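Local coordinates for protein SYE1 (Shewanella oneidensis, PDB 4AWT) that binds flavin mononucleotide and probably reduces carbon-carbon double bonds with electrons from NADH or NADPH, at residues E179-A182 against A183-Y186; D162-Q165 against A166-A170. The protein carries 1 engineered substitution. All coordinates share one frame; numbering follows the deposited sequence. Where two conformers were deposited one is given.

Contact 1 of 2, residues E179-A182 against A183-Y186; sequences ELHA and ANGY. With FMN (flavin mononucleotide), chain B; BOG (octyl beta-D-glucopyranoside), chain D.
His181 and Asn184 share one water, water 2, that also meets the glucoside. His181 NE2 lies 2.9 Å from the oxygen of water 2, near the imidazole plane, and Asn184 ND2 donates to the same oxygen over 3.0 Å. At its other end the imidazole is fixed by the backbone. Ala183 N donates to His181 ND1 at 3.2 Å, with the donor tilted 21° from the ring plane. CG of His181 stands anti to the backbone N (chi1 -164°), which turns the ring along the following loop. One face of the ring receives FMN O2, 3.0 Å from His181 NE2. Over the opposite face comes Tyr186, whose CD2 is 3.4 Å from His181 NE2. This is an offset edge-to-face pair with planes at 72°. Tyr186 OH hydrogen-bonds BOG O4 at 2.7 Å and also Tyr68 OH. The loop reverses in a type I' turn, closed by Tyr186 N to Ala183 O at 3.1 Å. Residues 179-186 bring His181 and Asn184 from strand 177-181 and the loop after it to the O2 and N1 side of the flavin. A histidine and an asparagine at this place are typical of the active site of Old Yellow Enzyme relatives, built on a TIM barrel.

Contact 2 of 2, residues D162-Q165 against A166-A170; sequences DYRQ and AALNA
Gln165 O accepts from Asn169 N at 2.8 Å, one of four i to i+4 bonds that link 162-165 to 166-169. Ala166 N reaches Asp162 O at 2.9 Å. Ala167 N reaches Tyr163 O at 3.0 Å, and Leu168 N reaches Arg164 O at 3.2 Å. The last of these has an N-H...O angle of 163°. Ala170 N to Ala166 O is the next in the series. In the conformer given, Leu168 runs alongside Arg164 and points the same way. Its CD1 meets the edge of the guanidinium, 4.0 Å from Arg164 NH1. The extended Arg164 chain carries the guanidinium out beside Leu168, and in this conformer NH2 forms a salt bridge with Asp223. Asn169 ND2 donates to Ile74 O, while Asp162 OD1 is bonded to Gln158 NE2. Ala167 packs on helix 212-225, Ala170 on strands 96-102 and 177-181, and Ala166 on strand 96-102 and Ile61. Tyr163 packs on Val217, Leu180 and loop residues. The backbone bonds therefore satisfy the carbonyls of Asp162 to Gln165 and the amides of Ala166 to Asn169. The polar end of Asn169, and in this conformer that of Arg164, ties the helix to other parts of the barrel.

Overall arrangement
Contact 2 lies on helix 153-172, and contact 1 on the strand that follows it, 177-181, and on the loop beyond. The two are consecutive pieces of one TIM barrel, with centres 16 Å apart. They touch directly where Leu180 CD1 packs 3.3 Å from Tyr163 CE1. Leu180 also packs on helix 212-225, as do Tyr163 and Ala167, so this helix borders both contacts. Their places relative to the flavin differ. Contact 1 is in the FMN pocket, and its centre is about 6 Å from that of the chain. Contact 2 is on the outer layer, about 15 Å from the chain centre, and the Tyr163 side chain remains about 11 Å from FMN.

Contact 1 of 2, residues E179-A182 against A183-Y186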
loop_
_atom_site.group_PDB
_atom_site.type_symbol
_atom_site.label_atom_id
_atom_site.label_comp_id
_atom_site.label_asym_id
_atom_site.label_seq_id
_atom_site.Cartn_x
_atom_site.Cartn_y
_atom_site.Cartn_z
ATOM N N GLU A 179 3.144 3.976 5.386
ATOM C CA GLU A 179 2.120 2.952 5.424
ATOM C C GLU A 179 2.810 1.627 5.256
ATOM O O GLU A 179 3.516 1.376 4.265
ATOM C CB GLU A 179 1.093 3.128 4.305
ATOM C CG GLU A 179 -0.025 2.100 4.393
ATOM C CD GLU A 179 -1.046 2.232 3.278
ATOM O OE1 GLU A 179 -1.942 3.128 3.430
ATOM O OE2 GLU A 179 -0.967 1.487 2.292
ATOM N N LEU A 180 2.611 0.710 6.213
ATOM C CA LEU A 180 3.128 -0.644 6.061
ATOM C C LEU A 180 2.198 -1.437 5.171
ATOM O O LEU A 180 1.034 -1.646 5.503
ATOM C CB LEU A 180 3.209 -1.299 7.425
ATOM C CG LEU A 180 3.664 -2.755 7.432
ATOM C CD1 LEU A 180 5.072 -2.878 6.836
ATOM C CD2 LEU A 180 3.595 -3.320 8.840
ATOM N N HIS A 181 2.707 -1.927 4.042
ATOM C CA HIS A 181 1.892 -2.781 3.170
ATOM C C HIS A 181 1.865 -4.181 3.794
ATOM O O HIS A 181 2.811 -4.952 3.621
ATOM C CB HIS A 181 2.434 -2.835 1.761
ATOM C CG HIS A 181 1.453 -3.367 0.768
ATOM N ND1 HIS A 181 0.322 -4.006 1.135
ATOM C CD2 HIS A 181 1.486 -3.236 -0.587
ATOM C CE1 HIS A 181 -0.318 -4.284 0.016
ATOM N NE2 HIS A 181 0.334 -3.829 -1.035
ATOM N N ALA A 182 0.814 -4.510 4.516
ATOM C CA ALA A 182 0.596 -5.813 5.086
ATOM C C ALA A 182 -0.600 -6.500 4.450
ATOM O O ALA A 182 -1.197 -7.405 5.042
ATOM C CB ALA A 182 0.468 -5.728 6.613
ATOM N N ALA A 183 -0.874 -6.140 3.206
ATOM C CA ALA A 183 -2.065 -6.522 2.463
ATOM C C ALA A 183 -1.677 -7.222 1.164
ATOM O O ALA A 183 -0.514 -7.493 0.886
ATOM C CB ALA A 183 -2.931 -5.279 2.247
ATOM N N ASN A 184 -2.717 -7.512 0.381
ATOM C CA ASN A 184 -2.745 -7.974 -0.986
ATOM C C ASN A 184 -1.707 -9.075 -1.251
ATOM O O ASN A 184 -1.123 -9.139 -2.336
ATOM C CB ASN A 184 -2.626 -6.803 -1.947
ATOM C CG ASN A 184 -3.813 -5.883 -1.782
ATOM O OD1 ASN A 184 -4.767 -6.186 -1.096
ATOM N ND2 ASN A 184 -3.746 -4.736 -2.409
ATOM N N GLY A 185 -1.575 -9.989 -0.307
ATOM C CA GLY A 185 -0.819 -11.190 -0.539
ATOM C C GLY A 185 0.683 -11.046 -0.421
ATOM O O GLY A 185 1.396 -12.012 -0.754
ATOM N N TYR A 186 1.181 -9.916 0.054
ATOM C CA TYR A 186 2.624 -9.669 0.138
ATOM C C TYR A 186 3.195 -10.252 1.420
ATOM O O TYR A 186 2.580 -11.065 2.076
ATOM C CB TYR A 186 2.901 -8.196 -0.182
ATOM C CG TYR A 186 2.462 -7.875 -1.596
ATOM C CD1 TYR A 186 3.055 -8.493 -2.691
ATOM C CD2 TYR A 186 1.456 -6.952 -1.833
ATOM C CE1 TYR A 186 2.669 -8.214 -3.980
ATOM C CE2 TYR A 186 1.065 -6.658 -3.115
ATOM C CZ TYR A 186 1.647 -7.277 -4.202
ATOM O OH TYR A 186 1.211 -6.964 -5.449
HETATM N N1 FMN B . -2.197 -1.320 -3.600
HETATM C C2 FMN B . -1.174 -1.208 -2.762
HETATM O O2 FMN B . -1.310 -1.362 -1.519
HETATM N N3 FMN B . 0.093 -0.911 -3.244
HETATM C C4 FMN B . 0.361 -0.717 -4.590
HETATM O O4 FMN B . 1.516 -0.348 -4.929
HETATM C C4A FMN B . -0.700 -0.948 -5.463
HETATM N N5 FMN B . -0.506 -0.871 -6.841
HETATM C C5A FMN B . -1.659 -0.683 -7.651
HETATM C C6 FMN B . -1.516 -0.337 -8.972
HETATM C C7 FMN B . -2.634 -0.112 -9.809
HETATM C C7M FMN B . -2.395 0.387 -11.214
HETATM C C8 FMN B . -3.878 -0.300 -9.286
HETATM C C8M FMN B . -5.130 -0.050 -10.102
HETATM C C9 FMN B . -4.037 -0.669 -7.935
HETATM C C9A FMN B . -2.933 -0.854 -7.100
HETATM N N10 FMN B . -3.089 -1.163 -5.733
HETATM C C10 FMN B . -1.980 -1.145 -4.908
HETATM C "C1'" FMN B . -4.437 -1.276 -5.170
HETATM C "C2'" FMN B . -5.128 0.083 -4.957
HETATM O "O2'" FMN B . -4.507 0.804 -3.906
HETATM C "C3'" FMN B . -6.588 -0.060 -4.573
HETATM O "O3'" FMN B . -6.746 -0.661 -3.297
HETATM C "C4'" FMN B . -7.456 -0.819 -5.592
HETATM O "O4'" FMN B . -7.191 -0.404 -6.923
HETATM C "C5'" FMN B . -8.934 -0.758 -5.256
HETATM O "O5'" FMN B . -9.426 0.592 -5.293
HETATM P P FMN B . -10.212 1.117 -6.603
HETATM O O1P FMN B . -9.197 1.172 -7.718
HETATM O O2P FMN B . -11.322 0.131 -6.891
HETATM O O3P FMN B . -10.700 2.480 -6.180
HETATM C C1 BOG D . -0.485 -5.529 -9.740
HETATM O O1 BOG D . -1.046 -5.505 -11.023
HETATM C C2 BOG D . 0.286 -4.285 -9.430
HETATM O O2 BOG D . 1.416 -4.150 -10.264
HETATM C C3 BOG D . 0.808 -4.259 -7.985
HETATM O O3 BOG D . 1.315 -2.992 -7.670
HETATM C C4 BOG D . -0.389 -4.492 -7.053
HETATM O O4 BOG D . 0.073 -4.552 -5.745
HETATM C C5 BOG D . -1.174 -5.744 -7.424
HETATM O O5 BOG D . -1.583 -5.574 -8.767
HETATM C C6 BOG D . -2.374 -5.946 -6.535
HETATM O O6 BOG D . -2.943 -7.180 -6.936
HETATM C "C1'" BOG D . -1.278 -6.773 -11.590
HETATM C "C2'" BOG D . -1.720 -6.757 -13.051
HETATM C "C3'" BOG D . -2.810 -5.774 -13.352
HETATM C "C4'" BOG D . -3.629 -5.877 -14.634
HETATM C "C5'" BOG D . -3.437 -4.572 -15.413
HETATM C "C6'" BOG D . -2.625 -4.819 -16.686
HETATM C "C7'" BOG D . -2.415 -3.495 -17.442
HETATM C "C8'" BOG D . -2.135 -3.880 -18.890
HETATM O O HOH W 1 1.711 -8.081 2.917
HETATM O O HOH W 2 -1.085 -4.102 -3.603
#

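Contact 2 of 2, residues D162-Q165 against A166-A170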
loop_
_atom_site.group_PDB
_atom_site.type_symbol
_atom_site.label_atom_id
_atom_site.label_comp_id
_atom_site.label_asym_id
_atom_site.label_seq_id
_atom_site.Cartn_x
_atom_site.Cartn_y
_atom_site.Cartn_z
ATOM N N ASP A 162 15.359 -3.815 7.845
ATOM C CA ASP A 162 15.149 -3.124 6.577
ATOM C C ASP A 162 13.899 -2.232 6.641
ATOM O O ASP A 162 13.898 -1.117 6.136
ATOM C CB ASP A 162 15.053 -4.104 5.440
ATOM C CG ASP A 162 16.328 -4.873 5.125
ATOM O OD1 ASP A 162 17.415 -4.453 5.579
ATOM O OD2 ASP A 162 16.219 -5.862 4.375
ATOM N N TYR A 163 12.825 -2.738 7.254
ATOM C CA TYR A 163 11.649 -1.893 7.438
ATOM C C TYR A 163 11.944 -0.690 8.292
ATOM O O TYR A 163 11.531 0.429 7.998
ATOM C CB TYR A 163 10.509 -2.689 8.049
ATOM C CG TYR A 163 9.620 -3.452 7.119
ATOM C CD1 TYR A 163 8.806 -2.789 6.202
ATOM C CD2 TYR A 163 9.536 -4.850 7.148
ATOM C CE1 TYR A 163 7.977 -3.489 5.347
ATOM C CE2 TYR A 163 8.687 -5.546 6.334
ATOM C CZ TYR A 163 7.898 -4.861 5.410
ATOM O OH TYR A 163 7.044 -5.606 4.635
ATOM N N ARG A 164 12.653 -0.916 9.407
ATOM C CA ARG A 164 12.962 0.157 10.331
ATOM C C ARG A 164 13.744 1.254 9.625
ATOM O O ARG A 164 13.450 2.446 9.737
ATOM C CB ARG A 164 13.725 -0.437 11.536
ATOM C CG ARG A 164 13.678 0.462 12.756
ATOM C CD ARG A 164 14.609 -0.082 13.844
ATOM N NE ARG A 164 14.484 0.640 15.080
ATOM C CZ ARG A 164 14.925 1.869 15.261
ATOM N NH1 ARG A 164 15.598 2.523 14.316
ATOM N NH2 ARG A 164 14.727 2.471 16.431
ATOM N N GLN A 165 14.779 0.834 8.899
ATOM C CA GLN A 165 15.594 1.808 8.203
ATOM C C GLN A 165 14.814 2.504 7.094
ATOM O O GLN A 165 15.006 3.697 6.860
ATOM C CB GLN A 165 16.865 1.149 7.656
ATOM C CG GLN A 165 17.819 2.159 7.036
ATOM C CD GLN A 165 18.282 3.217 7.993
ATOM O OE1 GLN A 165 18.268 4.475 7.687
ATOM N NE2 GLN A 165 18.686 2.853 9.158
ATOM N N ALA A 166 13.944 1.764 6.412
ATOM C CA ALA A 166 13.143 2.359 5.356
ATOM C C ALA A 166 12.241 3.452 5.906
ATOM O O ALA A 166 12.001 4.454 5.244
ATOM C CB ALA A 166 12.314 1.324 4.642
ATOM N N ALA A 167 11.732 3.273 7.140
ATOM C CA ALA A 167 10.921 4.309 7.757
ATOM C C ALA A 167 11.736 5.568 7.994
ATOM O O ALA A 167 11.292 6.695 7.747
ATOM C CB ALA A 167 10.305 3.791 9.029
ATOM N N LEU A 168 12.982 5.411 8.513
ATOM C CA LEU A 168 13.853 6.547 8.691
ATOM C C LEU A 168 14.163 7.190 7.341
ATOM O O LEU A 168 14.205 8.429 7.231
ATOM C CB LEU A 168 15.155 6.123 9.381
ATOM C CG LEU A 168 14.964 5.612 10.804
ATOM C CD1 LEU A 168 16.341 5.108 11.296
ATOM C CD2 LEU A 168 14.422 6.661 11.718
ATOM N N ASN A 169 14.389 6.378 6.317
ATOM C CA ASN A 169 14.672 6.906 4.989
ATOM C C ASN A 169 13.470 7.715 4.470
ATOM O O ASN A 169 13.660 8.754 3.830
ATOM C CB ASN A 169 14.974 5.772 4.048
ATOM C CG ASN A 169 16.263 5.041 4.360
ATOM O OD1 ASN A 169 17.072 5.505 5.186
ATOM N ND2 ASN A 169 16.454 3.937 3.689
ATOM N N ALA A 170 12.267 7.235 4.734
ATOM C CA ALA A 170 11.078 7.977 4.312
ATOM C C ALA A 170 11.017 9.337 4.986
ATOM O O ALA A 170 10.657 10.335 4.370
ATOM C CB ALA A 170 9.828 7.178 4.627
#